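Response regulator ChrA (Corynebacterium diphtheriae, PDB 4YN8) is the response regulator of a haem-sensing two-component system, joining a receiver domain to a helix-turn-helix domain that probably binds DNA to regulate transcription. Local coordinates at residues Ser38-Val51 against Met57-Leu69. The protein carries 1 engineered substitution. Numbering follows the deposited sequence.
Sequences SDGSNINTKGIDVV and MPGTDGITLTRAL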
loop_
_atom_site.group_PDB
_atom_site.type_symbol
_atom_site.label_atom_id
_atom_site.label_comp_id
_atom_site.label_asym_id
_atom_site.label_seq_id
_atom_site.Cartn_x
_atom_site.Cartn_y
_atom_site.Cartn_z
ATOM N N SER A 38 7.795 -19.090 -3.114
ATOM C CA SER A 38 7.267 -18.143 -4.111
ATOM C C SER A 38 5.947 -17.445 -3.672
ATOM O O SER A 38 5.420 -16.547 -4.370
ATOM C CB SER A 38 7.195 -18.841 -5.441
ATOM O OG SER A 38 6.195 -19.765 -5.350
ATOM N N ASP A 39 5.411 -17.850 -2.515
ATOM C CA ASP A 39 4.314 -17.141 -1.863
ATOM C C ASP A 39 4.251 -17.553 -0.390
ATOM O O ASP A 39 5.074 -18.319 0.054
ATOM C CB ASP A 39 2.986 -17.409 -2.559
ATOM C CG ASP A 39 2.606 -18.850 -2.542
ATOM O OD1 ASP A 39 2.355 -19.408 -1.441
ATOM O OD2 ASP A 39 2.471 -19.365 -3.680
ATOM N N GLY A 40 3.281 -17.026 0.346
ATOM C CA GLY A 40 3.225 -17.248 1.767
ATOM C C GLY A 40 2.361 -18.406 2.236
ATOM O O GLY A 40 2.030 -18.470 3.404
ATOM N N SER A 41 1.939 -19.261 1.337
ATOM C CA SER A 41 1.029 -20.369 1.662
ATOM C C SER A 41 1.745 -21.562 2.278
ATOM O O SER A 41 2.852 -21.940 1.839
ATOM C CB SER A 41 0.307 -20.826 0.390
ATOM O OG SER A 41 -0.448 -19.773 -0.175
ATOM N N ASN A 42 1.122 -22.184 3.276
ATOM C CA ASN A 42 1.637 -23.468 3.874
ATOM C C ASN A 42 3.037 -23.456 4.459
ATOM O O ASN A 42 3.702 -24.488 4.453
ATOM C CB ASN A 42 1.596 -24.646 2.846
ATOM C CG ASN A 42 0.372 -24.654 2.022
ATOM O OD1 ASN A 42 0.476 -24.513 0.758
ATOM N ND2 ASN A 42 -0.816 -24.728 2.674
ATOM N N ILE A 43 3.549 -22.293 4.855
ATOM C CA ILE A 43 4.934 -22.130 5.184
ATOM C C ILE A 43 5.217 -22.802 6.550
ATOM O O ILE A 43 4.525 -22.567 7.591
ATOM C CB ILE A 43 5.338 -20.639 5.339
ATOM C CG1 ILE A 43 5.230 -19.815 4.035
ATOM C CG2 ILE A 43 6.727 -20.540 5.980
ATOM C CD1 ILE A 43 6.103 -20.237 2.894
ATOM N N ASN A 44 6.280 -23.596 6.539
ATOM C CA ASN A 44 6.819 -24.227 7.744
ATOM C C ASN A 44 7.988 -23.395 8.236
ATOM O O ASN A 44 8.954 -23.254 7.526
ATOM C CB ASN A 44 7.281 -25.643 7.422
ATOM C CG ASN A 44 7.704 -26.379 8.634
ATOM O OD1 ASN A 44 8.409 -25.831 9.438
ATOM N ND2 ASN A 44 7.311 -27.663 8.769
ATOM N N THR A 45 7.859 -22.788 9.423
ATOM C CA THR A 45 8.891 -21.873 9.924
ATOM C C THR A 45 9.817 -22.530 10.942
ATOM O O THR A 45 10.600 -21.872 11.634
ATOM C CB THR A 45 8.249 -20.616 10.594
ATOM O OG1 THR A 45 7.440 -21.034 11.674
ATOM C CG2 THR A 45 7.378 -19.887 9.578
ATOM N N LYS A 46 9.784 -23.854 11.034
ATOM C CA LYS A 46 10.687 -24.497 11.995
ATOM C C LYS A 46 12.110 -24.325 11.533
ATOM O O LYS A 46 12.461 -24.617 10.377
ATOM C CB LYS A 46 10.364 -25.990 12.107
ATOM C CG LYS A 46 11.325 -26.763 12.980
ATOM C CD LYS A 46 10.778 -28.173 13.152
ATOM C CE LYS A 46 11.553 -28.952 14.189
ATOM N NZ LYS A 46 10.713 -30.080 14.667
ATOM N N GLY A 47 12.952 -23.833 12.416
ATOM C CA GLY A 47 14.332 -23.565 12.051
ATOM C C GLY A 47 14.584 -22.236 11.322
ATOM O O GLY A 47 15.680 -22.005 10.834
ATOM N N ILE A 48 13.550 -21.412 11.210
ATOM C CA ILE A 48 13.652 -20.108 10.520
ATOM C C ILE A 48 13.728 -19.000 11.521
ATOM O O ILE A 48 12.812 -18.842 12.334
ATOM C CB ILE A 48 12.442 -19.860 9.640
ATOM C CG1 ILE A 48 12.230 -21.005 8.636
ATOM C CG2 ILE A 48 12.505 -18.473 8.951
ATOM C CD1 ILE A 48 13.369 -21.329 7.725
ATOM N N ASP A 49 14.818 -18.244 11.475
ATOM C CA ASP A 49 15.028 -17.125 12.425
ATOM C C ASP A 49 14.345 -15.817 11.961
ATOM O O ASP A 49 13.814 -15.073 12.779
ATOM C CB ASP A 49 16.507 -16.870 12.562
ATOM C CG ASP A 49 17.254 -17.977 13.301
ATOM O OD1 ASP A 49 16.680 -18.511 14.279
ATOM O OD2 ASP A 49 18.398 -18.299 12.900
ATOM N N VAL A 50 14.361 -15.584 10.650
ATOM C CA VAL A 50 13.812 -14.364 10.049
ATOM C C VAL A 50 13.152 -14.752 8.720
ATOM O O VAL A 50 13.753 -15.488 7.942
ATOM C CB VAL A 50 14.947 -13.343 9.785
ATOM C CG1 VAL A 50 14.383 -12.156 9.060
ATOM C CG2 VAL A 50 15.622 -12.862 11.111
ATOM N N VAL A 51 11.964 -14.244 8.478
ATOM C CA VAL A 51 11.357 -14.323 7.181
ATOM C C VAL A 51 11.549 -13.004 6.440
ATOM O O VAL A 51 11.192 -11.924 6.988
ATOM C CB VAL A 51 9.847 -14.648 7.267
ATOM C CG1 VAL A 51 9.185 -14.539 5.917
ATOM C CG2 VAL A 51 9.604 -16.023 7.863
ATOM N N MET A 57 2.409 -11.140 -4.246
ATOM C CA MET A 57 2.542 -12.556 -4.622
ATOM C C MET A 57 1.141 -13.147 -4.717
ATOM O O MET A 57 0.285 -12.840 -3.888
ATOM C CB MET A 57 3.281 -13.360 -3.538
ATOM C CG MET A 57 4.627 -12.785 -3.232
ATOM S SD MET A 57 5.635 -13.599 -1.984
ATOM C CE MET A 57 4.656 -13.286 -0.547
ATOM N N PRO A 58 0.936 -14.059 -5.672
ATOM C CA PRO A 58 -0.375 -14.675 -5.818
ATOM C C PRO A 58 -0.615 -15.660 -4.678
ATOM O O PRO A 58 0.322 -16.192 -4.067
ATOM C CB PRO A 58 -0.224 -15.406 -7.172
ATOM C CG PRO A 58 1.138 -16.003 -7.070
ATOM C CD PRO A 58 1.962 -14.863 -6.390
ATOM N N GLY A 59 -1.863 -15.923 -4.363
ATOM C CA GLY A 59 -2.185 -16.856 -3.318
ATOM C C GLY A 59 -2.123 -16.151 -1.994
ATOM O O GLY A 59 -3.087 -15.526 -1.593
ATOM N N THR A 60 -1.030 -16.281 -1.268
ATOM C CA THR A 60 -0.879 -15.577 -0.003
ATOM C C THR A 60 0.203 -14.555 -0.191
ATOM O O THR A 60 1.357 -14.909 -0.460
ATOM C CB THR A 60 -0.466 -16.546 1.141
ATOM O OG1 THR A 60 -1.473 -17.573 1.255
ATOM C CG2 THR A 60 -0.300 -15.858 2.460
ATOM N N ASP A 61 -0.177 -13.286 -0.116
ATOM C CA ASP A 61 0.769 -12.210 -0.315
ATOM C C ASP A 61 1.515 -11.896 1.001
ATOM O O ASP A 61 1.282 -12.504 2.029
ATOM C CB ASP A 61 0.104 -10.968 -0.954
ATOM C CG ASP A 61 -0.862 -10.242 -0.039
ATOM O OD1 ASP A 61 -0.824 -10.370 1.195
ATOM O OD2 ASP A 61 -1.680 -9.420 -0.580
ATOM N N GLY A 62 2.478 -10.991 0.923
ATOM C CA GLY A 62 3.357 -10.709 2.057
ATOM C C GLY A 62 2.595 -10.003 3.182
ATOM O O GLY A 62 2.994 -10.100 4.363
ATOM N N ILE A 63 1.536 -9.258 2.853
ATOM C CA ILE A 63 0.702 -8.613 3.890
ATOM C C ILE A 63 -0.039 -9.683 4.737
ATOM O O ILE A 63 0.028 -9.705 5.979
ATOM C CB ILE A 63 -0.293 -7.670 3.227
ATOM C CG1 ILE A 63 0.458 -6.579 2.484
ATOM C CG2 ILE A 63 -1.264 -7.055 4.240
ATOM C CD1 ILE A 63 -0.385 -5.930 1.406
ATOM N N THR A 64 -0.683 -10.643 4.044
ATOM C CA THR A 64 -1.400 -11.701 4.710
ATOM C C THR A 64 -0.415 -12.572 5.485
ATOM O O THR A 64 -0.701 -12.992 6.632
ATOM C CB THR A 64 -2.162 -12.555 3.686
ATOM O OG1 THR A 64 -3.045 -11.672 3.001
ATOM C CG2 THR A 64 -2.916 -13.679 4.370
ATOM N N LEU A 65 0.730 -12.865 4.885
ATOM C CA LEU A 65 1.754 -13.652 5.567
ATOM C C LEU A 65 2.255 -13.004 6.870
ATOM O O LEU A 65 2.445 -13.663 7.919
ATOM C CB LEU A 65 2.963 -13.901 4.636
ATOM C CG LEU A 65 4.155 -14.563 5.295
ATOM C CD1 LEU A 65 3.717 -15.973 5.701
ATOM C CD2 LEU A 65 5.358 -14.538 4.336
ATOM N N THR A 66 2.506 -11.690 6.795
ATOM C CA THR A 66 2.912 -10.925 7.984
ATOM C C THR A 66 1.906 -11.073 9.123
ATOM O O THR A 66 2.303 -11.336 10.258
ATOM C CB THR A 66 3.220 -9.451 7.633
ATOM O OG1 THR A 66 4.301 -9.487 6.666
ATOM C CG2 THR A 66 3.636 -8.652 8.854
ATOM N N ARG A 67 0.634 -10.900 8.820
ATOM C CA ARG A 67 -0.412 -11.007 9.833
ATOM C C ARG A 67 -0.523 -12.433 10.368
ATOM O O ARG A 67 -0.702 -12.652 11.587
ATOM C CB ARG A 67 -1.745 -10.527 9.268
ATOM C CG ARG A 67 -1.743 -9.026 8.939
ATOM C CD ARG A 67 -1.760 -8.167 10.222
ATOM N NE ARG A 67 -2.646 -8.822 11.221
ATOM C CZ ARG A 67 -2.261 -9.251 12.425
ATOM N NH1 ARG A 67 -1.049 -8.985 12.844
ATOM N NH2 ARG A 67 -3.132 -9.897 13.238
ATOM N N ALA A 68 -0.370 -13.395 9.482
ATOM C CA ALA A 68 -0.495 -14.809 9.856
ATOM C C ALA A 68 0.603 -15.196 10.798
ATOM O O ALA A 68 0.367 -15.897 11.832
ATOM C CB ALA A 68 -0.536 -15.719 8.634
ATOM N N LEU A 69 1.831 -14.763 10.482
ATOM C CA LEU A 69 2.954 -15.058 11.374
ATOM C C LEU A 69 2.825 -14.356 12.728
ATOM O O LEU A 69 3.204 -14.928 13.776
ATOM C CB LEU A 69 4.314 -14.775 10.730
ATOM C CG LEU A 69 4.576 -15.647 9.478
ATOM C CD1 LEU A 69 5.907 -15.284 8.818
ATOM C CD2 LEU A 69 4.537 -17.131 9.726
#
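G40 and T60 meet where the loop leaving strand 31-37 passes the start of helix 62-72, in the CheY-like receiver domain, whose parallel sheet is built from beta-alpha-beta units. G40 N donates to T60 O at 3.0 Å in a fairly straight bond. Glycine suits position 40 because its CA packs close to L65 and T60, with little space for a beta carbon. Next to it, in one of the two conformers modelled for S41, the hydroxyls of S41 and T60 lie 2.8 Å apart, OG to OG1, in a hydrogen bond that either may donate. T60 can offer both a polar and an apolar branch: with chi1 at -58° OG1 faces S41, while CG2 lies over the G40 carbonyl group. D39, also modelled in two conformers, folds back in one of them in an Asx turn, its OD1 accepting from S41 N at 2.8 Å.

M57 lays SD 3.8 Å from D39 CA, and the bend about its CG-SD bond turns CE toward G40 N; its side chain also comes close to that of D54, a magnesium ligand. Along the helix, L65 and L69 supply the apolar face. L65 spreads its branches, CD1 over G40 O and CD2 across V51 CG1, and also touches I11 of strand 6-11, next to strand 50-53 in the sheet. L69 likewise splits: CD2 lies alongside T45 CG2, 4.0 Å away, the two side chains running in opposite senses, and CD1 meets V51 CG2 tip to tip at 3.9 Å.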